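Local coordinates for malonyl CoA-acyl carrier protein transacylase (PDB 3IM9), which catalyses the transfer of the malonyl group from malonyl-CoA to holo acyl carrier protein, a step that supplies malonyl-ACP to fatty acid biosynthesis, at residues Ala73-Ser78 with Asp114-Val119; Met137-Gly142 with Gln172-Gly177; Pro164-Cys169 with Pro205-Leu210. One frame throughout, in Å; residues are numbered along the deposited sequence.

Contact 1. Residues Ala73-Ser78 with Asp114-Val119; sequences ALLTHS and DAVKIV
Two helices of the acyltransferase fold, 67-84 and 112-128, pack against each other here through L75, which reaches across to A115, V116 and V119. The short segments run nearly antiparallel, at 157° between their N-to-C directions, and their axes come within 9.7 Å of each other. L75 turns CG anti to its own amide nitrogen (chi1 -174°), and this carries the branched end of the side chain over to the facing helix. One methyl, CD2, then does almost all the touching. L75 CD2 lies 3.7 Å from A115 CB and 3.9 Å from V119 CG2, one turn further along. Between them it presses on the backbone itself: L75 CD2 is 3.5 Å from V116 CA, closer than carbons usually pack, so the fit is tight at this point.

Helices 67-84, 99-106 and 112-128 of the acyltransferase domain pack together at this place, and helix 99-106 covers the contact: its S102 touches L75, V105 touches A115 and Y101 touches V119. Y101 is also one of the residues at the calcium ion seen in the crystal, and the side chain of V119 is about 7 Å from that ion. Beside L75, T76 meets V116 obliquely, with OG1 of T76 3.8 Å from CG2 of V116. This hydroxyl is not left without a polar partner in the apolar interface, because it hydrogen-bonds to the carbonyl oxygen of P72 in its own helix. On the flank of T76 and V116, helix 35-47 supplies L41 and A44 against the threonine and T47 against the valine.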
ATOM      1  N   ALA A  73      11.682   2.158  -2.024  1.00  8.02           N
ATOM      2  CA  ALA A  73      12.280   1.098  -1.188  1.00  9.45           C
ATOM      3  C   ALA A  73      11.347  -0.086  -0.973  1.00  9.17           C
ATOM      4  O   ALA A  73      11.752  -1.240  -1.090  1.00  9.93           O
ATOM      5  CB  ALA A  73      12.601   1.758   0.191  1.00  9.10           C
ATOM      6  N   LEU A  74      10.075   0.159  -0.722  1.00  8.71           N
ATOM      7  CA  LEU A  74       9.107  -0.895  -0.498  1.00  9.52           C
ATOM      8  C   LEU A  74       8.854  -1.640  -1.803  1.00  8.38           C
ATOM      9  O   LEU A  74       8.761  -2.874  -1.751  1.00  9.10           O
ATOM     10  CB  LEU A  74       7.790  -0.271   0.012  1.00  9.95           C
ATOM     11  CG  LEU A  74       7.807   0.172   1.482  1.00 10.90           C
ATOM     12  CD1 LEU A  74       6.681   1.208   1.745  1.00 12.67           C
ATOM     13  CD2 LEU A  74       7.662  -1.019   2.422  1.00 13.25           C
ATOM     14  N   LEU A  75       8.640  -0.906  -2.906  1.00  9.21           N
ATOM     15  CA  LEU A  75       8.479  -1.614  -4.187  1.00  9.77           C
ATOM     16  C   LEU A  75       9.657  -2.533  -4.475  1.00  9.54           C
ATOM     17  O   LEU A  75       9.440  -3.674  -4.947  1.00  9.06           O
ATOM     18  CB  LEU A  75       8.292  -0.565  -5.312  1.00  7.22           C
ATOM     19  CG  LEU A  75       7.982  -1.232  -6.659  1.00 10.61           C
ATOM     20  CD1 LEU A  75       6.492  -1.451  -6.782  1.00 12.68           C
ATOM     21  CD2 LEU A  75       8.412  -0.265  -7.753  1.00 10.63           C
ATOM     22  N   THR A  76      10.874  -2.011  -4.219  1.00  9.88           N
ATOM     23  CA  THR A  76      12.064  -2.782  -4.528  1.00 10.98           C
ATOM     24  C   THR A  76      12.128  -4.026  -3.645  1.00  9.55           C
ATOM     25  O   THR A  76      12.391  -5.163  -4.149  1.00 11.11           O
ATOM     26  CB  THR A  76      13.273  -1.941  -4.267  1.00  9.82           C
ATOM     27  OG1 THR A  76      13.219  -0.875  -5.255  1.00 11.73           O
ATOM     28  CG2 THR A  76      14.579  -2.736  -4.511  1.00 10.29           C
ATOM     29  N   HIS A  77      11.842  -3.921  -2.340  1.00  8.95           N
ATOM     30  CA  HIS A  77      11.928  -5.077  -1.446  1.00  9.36           C
ATOM     31  C   HIS A  77      10.874  -6.115  -1.825  1.00 10.12           C
ATOM     32  O   HIS A  77      11.195  -7.303  -2.009  1.00 11.27           O
ATOM     33  CB  HIS A  77      11.677  -4.585  -0.024  1.00  8.70           C
ATOM     34  CG  HIS A  77      11.947  -5.620   1.049  1.00 10.82           C
ATOM     35  ND1 HIS A  77      12.468  -6.894   0.853  1.00 16.68           N
ATOM     36  CD2 HIS A  77      11.751  -5.456   2.368  1.00  7.80           C
ATOM     37  CE1 HIS A  77      12.605  -7.463   2.058  1.00 10.49           C
ATOM     38  NE2 HIS A  77      12.141  -6.608   2.978  1.00 15.12           N
ATOM     39  N   SER A  78       9.624  -5.716  -2.022  1.00  8.69           N
ATOM     40  CA  SER A  78       8.580  -6.650  -2.371  1.00  9.45           C
ATOM     41  C   SER A  78       8.854  -7.307  -3.732  1.00  8.45           C
ATOM     42  O   SER A  78       8.628  -8.518  -3.891  1.00 10.70           O
ATOM     43  CB  SER A  78       7.203  -5.957  -2.409  1.00 10.46           C
ATOM     44  OG  SER A  78       6.757  -5.692  -1.068  1.00 10.59           O
ATOM     45  N   ASP A 114       9.964   0.432 -14.813  1.00 12.64           N
ATOM     46  CA  ASP A 114       8.973   1.523 -15.043  1.00 11.58           C
ATOM     47  C   ASP A 114       8.322   1.854 -13.653  1.00 10.20           C
ATOM     48  O   ASP A 114       8.174   3.054 -13.317  1.00 11.33           O
ATOM     49  CB  ASP A 114       7.830   1.103 -15.998  1.00 11.13           C
ATOM     50  CG  ASP A 114       8.309   0.930 -17.450  1.00 14.99           C
ATOM     51  OD1 ASP A 114       9.467   1.182 -17.740  1.00 15.14           O
ATOM     52  OD2 ASP A 114       7.398   0.611 -18.259  1.00 18.11           O
ATOM     53  N   ALA A 115       7.870   0.832 -12.928  1.00 10.09           N
ATOM     54  CA  ALA A 115       7.169   1.065 -11.608  1.00 10.89           C
ATOM     55  C   ALA A 115       8.051   1.733 -10.594  1.00  9.87           C
ATOM     56  O   ALA A 115       7.583   2.599  -9.833  1.00 10.40           O
ATOM     57  CB  ALA A 115       6.713  -0.245 -11.078  1.00 11.15           C
ATOM     58  N   VAL A 116       9.364   1.456 -10.590  1.00  9.98           N
ATOM     59  CA  VAL A 116      10.226   2.074  -9.537  1.00  9.51           C
ATOM     60  C   VAL A 116      10.384   3.589  -9.817  1.00  9.21           C
ATOM     61  O   VAL A 116      10.402   4.427  -8.927  1.00 10.00           O
ATOM     62  CB  VAL A 116      11.594   1.320  -9.328  1.00 10.95           C
ATOM     63  CG1 VAL A 116      12.629   1.711 -10.416  1.00 12.71           C
ATOM     64  CG2 VAL A 116      12.116   1.655  -7.933  1.00 11.55           C
ATOM     65  N   LYS A 117      10.398   3.929 -11.132  1.00 10.53           N
ATOM     66  CA  LYS A 117      10.468   5.356 -11.500  1.00 10.51           C
ATOM     67  C   LYS A 117       9.129   6.007 -11.196  1.00 10.28           C
ATOM     68  O   LYS A 117       9.126   7.159 -10.638  1.00 11.06           O
ATOM     69  CB  LYS A 117      10.781   5.509 -13.024  1.00 11.01           C
ATOM     70  CG  LYS A 117      12.163   4.905 -13.433  1.00  9.88           C
ATOM     71  CD  LYS A 117      12.288   4.721 -14.919  1.00 12.36           C
ATOM     72  CE  LYS A 117      13.692   4.273 -15.240  1.00 15.57           C
ATOM     73  NZ  LYS A 117      13.758   3.886 -16.758  1.00 15.35           N
ATOM     74  N   ILE A 118       8.041   5.293 -11.495  1.00 10.86           N
ATOM     75  CA  ILE A 118       6.726   5.872 -11.250  1.00 10.69           C
ATOM     76  C   ILE A 118       6.510   6.149  -9.721  1.00 10.68           C
ATOM     77  O   ILE A 118       6.013   7.232  -9.338  1.00 12.24           O
ATOM     78  CB  ILE A 118       5.617   4.925 -11.761  1.00 10.90           C
ATOM     79  CG1 ILE A 118       5.661   5.143 -13.300  1.00 12.34           C
ATOM     80  CG2 ILE A 118       4.234   5.328 -11.201  1.00 10.57           C
ATOM     81  CD1 ILE A 118       4.886   4.043 -14.002  1.00 12.17           C
ATOM     82  N   VAL A 119       6.906   5.184  -8.868  1.00 11.08           N
ATOM     83  CA  VAL A 119       6.611   5.413  -7.451  1.00 10.97           C
ATOM     84  C   VAL A 119       7.611   6.379  -6.843  1.00 11.50           C
ATOM     85  O   VAL A 119       7.265   7.106  -5.847  1.00 10.71           O
ATOM     86  CB  VAL A 119       6.570   4.098  -6.625  1.00  9.00           C
ATOM     87  CG1 VAL A 119       5.474   3.190  -7.159  1.00 11.02           C
ATOM     88  CG2 VAL A 119       7.931   3.380  -6.463  1.00 10.90           C
TER

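Contact 2. Residues Met137-Gly142 with Gln172-Gly177; sequences MAAVLG and QIVVSG
M137 opens the pairing opposite S176, as a non-hydrogen-bonded pair of two antiparallel strands. Its CA-H approaches the carbonyl oxygen of V175, with M137 CA 3.1 Å from V175 O. The side chain runs out over the partner strand and bends at its last torsion (chi3 86°), which brings M137 CE down obliquely on V174, 3.8 Å from V174 CG1. Its CG meanwhile lies against the S176 side chain, whose hydroxyl is hydrogen-bonded to the carbonyl oxygen of F206.

At A138 the backbones join in both directions: A138 N donates to V175 O at 2.9 Å, and V175 N returns a bond to A138 O. A139 faces V174 in the next non-hydrogen-bonded pair, where their CA atoms come within 4.1 Å, and its small methyl meets the valine only loosely.

V140 and I173 form the second doubly bonded pair, V140 N donating to I173 O at 2.8 Å and I173 N to V140 O at 3.0 Å. On the face shared with A138, V140 sends CG2 obliquely to CG1 of V175, 4.0 Å away. L141 and Q172 end the pairing, running alongside one another with L141 CD2 3.7 Å from Q172 CG.

The two strands are the central pair of the antiparallel sheet in the ferredoxin-like subdomain of FabD-type acyltransferases. Strand 135-141 has strand 196-199 on its other edge, and strand 172-176 has 162-169 on its far edge. Helices 145-155 and 179-188 cover the face of A138, V140, I173 and V175, through V148 and C152 of one and I182 and L185 of the other. On the face of M137, V174 and S176 lie F206, L200 and S208.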
ATOM      1  N   MET A 137      -2.314  13.355   8.821  1.00  9.42           N
ATOM      2  CA  MET A 137      -3.155  12.093   8.917  1.00  8.49           C
ATOM      3  C   MET A 137      -3.112  11.663  10.347  1.00  8.20           C
ATOM      4  O   MET A 137      -2.153  11.946  11.081  1.00 10.28           O
ATOM      5  CB  MET A 137      -2.660  10.971   8.002  1.00 10.24           C
ATOM      6  CG  MET A 137      -2.601  11.402   6.492  1.00  8.17           C
ATOM      7  SD  MET A 137      -1.935  10.043   5.557  1.00 12.71           S
ATOM      8  CE  MET A 137      -3.427   9.100   5.263  1.00 12.10           C
ATOM      9  N   ALA A 138      -4.172  10.917  10.755  1.00  9.09           N
ATOM     10  CA  ALA A 138      -4.141  10.327  12.086  1.00  8.69           C
ATOM     11  C   ALA A 138      -4.881   9.005  12.056  1.00  9.26           C
ATOM     12  O   ALA A 138      -5.898   8.861  11.394  1.00  9.12           O
ATOM     13  CB  ALA A 138      -4.850  11.266  13.108  1.00  9.06           C
ATOM     14  N   ALA A 139      -4.384   8.060  12.862  1.00 10.13           N
ATOM     15  CA  ALA A 139      -5.111   6.774  12.963  1.00 10.01           C
ATOM     16  C   ALA A 139      -6.145   6.866  14.091  1.00  8.85           C
ATOM     17  O   ALA A 139      -5.802   7.149  15.226  1.00 10.77           O
ATOM     18  CB  ALA A 139      -4.083   5.663  13.259  1.00 10.96           C
ATOM     19  N   VAL A 140      -7.385   6.575  13.725  1.00 10.35           N
ATOM     20  CA  VAL A 140      -8.468   6.540  14.766  1.00  9.35           C
ATOM     21  C   VAL A 140      -8.682   5.048  15.094  1.00 10.16           C
ATOM     22  O   VAL A 140      -9.021   4.246  14.181  1.00 10.34           O
ATOM     23  CB  VAL A 140      -9.731   7.175  14.235  1.00  9.10           C
ATOM     24  CG1 VAL A 140     -10.825   7.079  15.320  1.00 10.37           C
ATOM     25  CG2 VAL A 140      -9.495   8.618  13.751  1.00 11.18           C
ATOM     26  N   LEU A 141      -8.473   4.696  16.365  1.00 10.43           N
ATOM     27  CA  LEU A 141      -8.549   3.280  16.722  1.00 11.51           C
ATOM     28  C   LEU A 141      -9.796   3.115  17.565  1.00 14.39           C
ATOM     29  O   LEU A 141     -10.063   3.911  18.449  1.00 14.36           O
ATOM     30  CB  LEU A 141      -7.339   2.833  17.497  1.00 11.89           C
ATOM     31  CG  LEU A 141      -6.012   3.116  16.745  1.00 14.49           C
ATOM     32  CD1 LEU A 141      -4.822   2.618  17.543  1.00 18.30           C
ATOM     33  CD2 LEU A 141      -5.927   2.542  15.279  1.00 16.04           C
ATOM     34  N   GLY A 142     -10.471   1.989  17.377  1.00 14.21           N
ATOM     35  CA  GLY A 142     -11.526   1.587  18.320  1.00 15.52           C
ATOM     36  C   GLY A 142     -12.909   2.062  17.978  1.00 18.46           C
ATOM     37  O   GLY A 142     -13.854   1.849  18.774  1.00 19.10           O
ATOM     38  N   GLN A 172      -9.758   0.284  12.929  1.00 13.32           N
ATOM     39  CA  GLN A 172      -8.562   1.055  12.549  1.00 12.10           C
ATOM     40  C   GLN A 172      -8.894   1.796  11.246  1.00 11.47           C
ATOM     41  O   GLN A 172      -8.933   1.220  10.157  1.00 11.21           O
ATOM     42  CB  GLN A 172      -7.369   0.147  12.342  1.00 12.10           C
ATOM     43  CG  GLN A 172      -6.095   1.005  11.943  1.00 12.80           C
ATOM     44  CD  GLN A 172      -4.908   0.127  11.654  1.00 12.38           C
ATOM     45  OE1 GLN A 172      -4.511  -0.746  12.516  1.00 17.38           O
ATOM     46  NE2 GLN A 172      -4.287   0.351  10.563  1.00 10.00           N
ATOM     47  N   ILE A 173      -9.138   3.126  11.358  1.00  9.95           N
ATOM     48  CA  ILE A 173      -9.484   4.000  10.225  1.00 10.89           C
ATOM     49  C   ILE A 173      -8.531   5.165  10.301  1.00 10.09           C
ATOM     50  O   ILE A 173      -8.537   5.879  11.287  1.00 10.72           O
ATOM     51  CB  ILE A 173     -10.967   4.519  10.290  1.00 10.41           C
ATOM     52  CG1 ILE A 173     -11.997   3.323  10.376  1.00 16.14           C
ATOM     53  CG2 ILE A 173     -11.243   5.416   9.070  1.00 11.07           C
ATOM     54  CD1 ILE A 173     -11.904   2.298   9.322  1.00 17.56           C
ATOM     55  N   VAL A 174      -7.711   5.344   9.247  1.00 10.70           N
ATOM     56  CA  VAL A 174      -6.864   6.531   9.223  1.00  9.93           C
ATOM     57  C   VAL A 174      -7.625   7.601   8.524  1.00  9.50           C
ATOM     58  O   VAL A 174      -8.207   7.355   7.491  1.00 10.23           O
ATOM     59  CB  VAL A 174      -5.547   6.198   8.435  1.00  8.76           C
ATOM     60  CG1 VAL A 174      -4.598   7.428   8.483  1.00 10.78           C
ATOM     61  CG2 VAL A 174      -4.792   5.010   9.039  1.00 11.53           C
ATOM     62  N   VAL A 175      -7.598   8.805   9.137  1.00  9.23           N
ATOM     63  CA  VAL A 175      -8.265   9.951   8.555  1.00  9.14           C
ATOM     64  C   VAL A 175      -7.181  10.956   8.060  1.00  8.14           C
ATOM     65  O   VAL A 175      -6.002  10.872   8.458  1.00  9.05           O
ATOM     66  CB  VAL A 175      -9.181  10.671   9.523  1.00  9.45           C
ATOM     67  CG1 VAL A 175     -10.311   9.635   9.976  1.00 10.59           C
ATOM     68  CG2 VAL A 175      -8.434  11.176  10.766  1.00  9.31           C
ATOM     69  N   SER A 176      -7.578  11.835   7.144  1.00  9.87           N
ATOM     70  CA  SER A 176      -6.616  12.738   6.516  1.00  8.93           C
ATOM     71  C   SER A 176      -7.239  14.055   6.156  1.00 10.30           C
ATOM     72  O   SER A 176      -8.429  14.132   5.835  1.00 10.53           O
ATOM     73  CB  SER A 176      -6.137  12.039   5.227  1.00 10.46           C
ATOM     74  OG  SER A 176      -5.172  12.797   4.592  1.00 11.90           O
ATOM     75  N   GLY A 177      -6.442  15.118   6.192  1.00  8.42           N
ATOM     76  CA  GLY A 177      -7.000  16.422   5.746  1.00  8.44           C
ATOM     77  C   GLY A 177      -6.220  17.562   6.358  1.00  8.38           C
ATOM     78  O   GLY A 177      -4.999  17.455   6.634  1.00  8.79           O
TER

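Contact 3. Residues Pro164-Cys169 with Pro205-Leu210; sequences PANINC and PFHSSL
H207 stands across N166 at about a right angle, the amide and imidazole planes 66° apart. The amide nitrogen approaches the ring carbons obliquely, with N166 ND2 3.7 Å from H207 CD2, and no hydrogen bond joins the two groups. N166 reaches this position because its CG lies anti to the carbonyl carbon (chi1 -60°), which swings the amide towards the histidine.

Behind this pair, A165 points its methyl at the loop. A165 CB lies 3.7 Å from H207 O and 3.9 Å from H207 CB, so the base of the histidine rests on the strand. A165 and N166 together span the single residue V174 of the neighbouring strand, a classic beta bulge. On the other side, P205-S208 is a type II turn that puts H207 at its third position. S208 OG donates to P205 O at 2.8 Å. It also accepts from L210 N, which makes an ST turn.

H207 is probably the catalytic histidine: NE2 is bonded to the hydroxyl of S97, the probable nucleophile, and ND1 to the backbone oxygen of S259. The strand thus meets the carbon side of the ring through N166, while both ring nitrogens are held elsewhere, consistent with a ring oriented for transfer chemistry at S97.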
ATOM      1  N   PRO A 164     -12.133  10.095   5.992  1.00 10.20           N
ATOM      2  CA  PRO A 164     -11.542   8.736   6.119  1.00 10.93           C
ATOM      3  C   PRO A 164     -10.672   8.545   4.901  1.00 11.51           C
ATOM      4  O   PRO A 164     -11.056   8.887   3.733  1.00 13.60           O
ATOM      5  CB  PRO A 164     -12.795   7.817   6.064  1.00 12.49           C
ATOM      6  CG  PRO A 164     -13.948   8.679   6.702  1.00 13.73           C
ATOM      7  CD  PRO A 164     -13.637  10.064   6.015  1.00 11.12           C
ATOM      8  N   ALA A 165      -9.474   8.029   5.162  1.00 10.28           N
ATOM      9  CA  ALA A 165      -8.452   7.862   4.142  1.00 10.38           C
ATOM     10  C   ALA A 165      -8.066   6.400   3.959  1.00 11.17           C
ATOM     11  O   ALA A 165      -8.152   5.873   2.850  1.00 11.01           O
ATOM     12  CB  ALA A 165      -7.225   8.697   4.481  1.00 10.62           C
ATOM     13  N   ASN A 166      -7.639   5.736   5.032  1.00 11.10           N
ATOM     14  CA  ASN A 166      -7.227   4.361   4.880  1.00 11.05           C
ATOM     15  C   ASN A 166      -8.195   3.572   5.734  1.00 12.42           C
ATOM     16  O   ASN A 166      -8.233   3.687   6.951  1.00 12.42           O
ATOM     17  CB  ASN A 166      -5.750   4.085   5.352  1.00 11.00           C
ATOM     18  CG  ASN A 166      -4.675   4.845   4.663  1.00 11.63           C
ATOM     19  OD1 ASN A 166      -3.530   4.904   5.236  1.00 17.44           O
ATOM     20  ND2 ASN A 166      -4.856   5.321   3.515  1.00 11.82           N
ATOM     21  N   ILE A 167      -9.033   2.764   5.090  1.00 11.83           N
ATOM     22  CA  ILE A 167     -10.067   1.973   5.747  1.00 12.30           C
ATOM     23  C   ILE A 167      -9.475   0.558   5.923  1.00 11.81           C
ATOM     24  O   ILE A 167      -9.496  -0.231   5.020  1.00 11.25           O
ATOM     25  CB  ILE A 167     -11.331   1.899   4.853  1.00 12.81           C
ATOM     26  CG1 ILE A 167     -11.804   3.317   4.405  1.00 19.43           C
ATOM     27  CG2 ILE A 167     -12.416   1.233   5.649  1.00 13.38           C
ATOM     28  CD1 ILE A 167     -12.016   4.328   5.425  1.00 24.92           C
ATOM     29  N   ASN A 168      -8.823   0.363   7.041  1.00 10.25           N
ATOM     30  CA  ASN A 168      -7.874  -0.763   7.223  1.00  9.99           C
ATOM     31  C   ASN A 168      -8.469  -2.024   7.785  1.00 12.09           C
ATOM     32  O   ASN A 168      -8.242  -3.087   7.215  1.00 12.01           O
ATOM     33  CB  ASN A 168      -6.652  -0.292   8.046  1.00 10.41           C
ATOM     34  CG  ASN A 168      -5.791   0.701   7.263  1.00  9.45           C
ATOM     35  OD1 ASN A 168      -5.938   0.846   6.049  1.00 11.11           O
ATOM     36  ND2 ASN A 168      -4.834   1.323   7.965  1.00 11.56           N
ATOM     37  N   CYS A 169      -9.127  -1.943   8.932  1.00 11.61           N
ATOM     38  CA  CYS A 169      -9.799  -3.123   9.518  1.00 13.19           C
ATOM     39  C   CYS A 169     -10.792  -2.582  10.518  1.00 14.00           C
ATOM     40  O   CYS A 169     -10.795  -1.402  10.832  1.00 14.03           O
ATOM     41  CB  CYS A 169      -8.799  -4.088  10.170  1.00 14.34           C
ATOM     42  SG  CYS A 169      -7.947  -3.452  11.635  1.00 13.81           S
ATOM     43  N   PRO A 205      -1.673  15.442   3.465  1.00 10.05           N
ATOM     44  CA  PRO A 205      -3.006  14.953   3.711  1.00  9.76           C
ATOM     45  C   PRO A 205      -3.275  13.873   2.650  1.00 10.03           C
ATOM     46  O   PRO A 205      -4.173  13.950   1.837  1.00 10.74           O
ATOM     47  CB  PRO A 205      -3.879  16.233   3.558  1.00  8.85           C
ATOM     48  CG  PRO A 205      -3.149  16.948   2.389  1.00  9.51           C
ATOM     49  CD  PRO A 205      -1.685  16.708   2.659  1.00 10.29           C
ATOM     50  N   PHE A 206      -2.521  12.776   2.768  1.00 10.06           N
ATOM     51  CA  PHE A 206      -2.591  11.724   1.728  1.00 10.00           C
ATOM     52  C   PHE A 206      -3.937  11.016   1.715  1.00  9.11           C
ATOM     53  O   PHE A 206      -4.626  10.867   2.757  1.00 10.69           O
ATOM     54  CB  PHE A 206      -1.440  10.705   1.868  1.00 10.17           C
ATOM     55  CG  PHE A 206      -0.055  11.359   1.924  1.00 10.89           C
ATOM     56  CD1 PHE A 206       0.224  12.519   1.172  1.00 10.03           C
ATOM     57  CD2 PHE A 206       0.920  10.796   2.746  1.00 12.13           C
ATOM     58  CE1 PHE A 206       1.525  13.149   1.259  1.00 14.01           C
ATOM     59  CE2 PHE A 206       2.211  11.374   2.779  1.00 14.73           C
ATOM     60  CZ  PHE A 206       2.467  12.559   2.057  1.00 14.92           C
ATOM     61  N   HIS A 207      -4.338  10.584   0.530  1.00  9.85           N
ATOM     62  CA  HIS A 207      -5.623   9.873   0.320  1.00 11.22           C
ATOM     63  C   HIS A 207      -6.828  10.690   0.799  1.00 12.25           C
ATOM     64  O   HIS A 207      -7.870  10.143   1.145  1.00 14.02           O
ATOM     65  CB  HIS A 207      -5.613   8.447   0.957  1.00 11.01           C
ATOM     66  CG  HIS A 207      -4.658   7.575   0.262  1.00  9.61           C
ATOM     67  ND1 HIS A 207      -4.869   7.170  -1.059  1.00  9.77           N
ATOM     68  CD2 HIS A 207      -3.444   7.131   0.630  1.00 10.36           C
ATOM     69  CE1 HIS A 207      -3.833   6.396  -1.410  1.00 13.77           C
ATOM     70  NE2 HIS A 207      -2.954   6.389  -0.421  1.00 11.69           N
ATOM     71  N   SER A 208      -6.685  12.003   0.755  1.00 11.51           N
ATOM     72  CA  SER A 208      -7.848  12.927   0.933  1.00 12.07           C
ATOM     73  C   SER A 208      -8.020  13.692  -0.385  1.00 12.03           C
ATOM     74  O   SER A 208      -7.118  13.762  -1.286  1.00 12.42           O
ATOM     75  CB  SER A 208      -7.564  13.895   2.087  1.00 10.71           C
ATOM     76  OG  SER A 208      -6.750  15.008   1.611  1.00 11.30           O
ATOM     77  N   SER A 209      -9.193  14.286  -0.531  1.00 10.87           N
ATOM     78  CA  SER A 209      -9.527  15.099  -1.737  1.00 13.69           C
ATOM     79  C   SER A 209      -8.532  16.276  -1.964  1.00 13.17           C
ATOM     80  O   SER A 209      -8.358  16.739  -3.118  1.00 14.42           O
ATOM     81  CB  SER A 209     -10.989  15.592  -1.601  1.00 16.23           C
ATOM     82  OG  SER A 209     -11.084  16.422  -0.451  1.00 20.00           O
ATOM     83  N   LEU A 210      -7.792  16.689  -0.902  1.00 11.01           N
ATOM     84  CA  LEU A 210      -6.767  17.701  -1.098  1.00 12.59           C
ATOM     85  C   LEU A 210      -5.651  17.265  -2.063  1.00 12.14           C
ATOM     86  O   LEU A 210      -5.042  18.127  -2.683  1.00 12.77           O
ATOM     87  CB  LEU A 210      -6.143  18.117   0.239  1.00 13.02           C
ATOM     88  CG  LEU A 210      -7.154  18.751   1.289  1.00 14.34           C
ATOM     89  CD1 LEU A 210      -6.465  18.947   2.583  1.00 14.01           C
ATOM     90  CD2 LEU A 210      -7.594  20.095   0.657  1.00 19.38           C
TER

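From the N terminus, contact 1 comes first: it closes a loop of 35 residues by bringing helix 112-128 back to helix 67-84, and is complete before either of the others begins. The chain then enters strand 135-141 and the mixed sheet, on the opposite side of the chain's centre. There contacts 2 and 3, closing loops of 29 and 35 residues, cross, their segments alternating as 137-142, 164-169, 172-177 and 205-210. They touch through adjacent strands 162-169 and 172-176 and through S176 and F206, which tie the histidine loop to the sheet. Contact 1 joins neither; its nearest atoms are about 13 Å from contact 2 and 11 Å from contact 3.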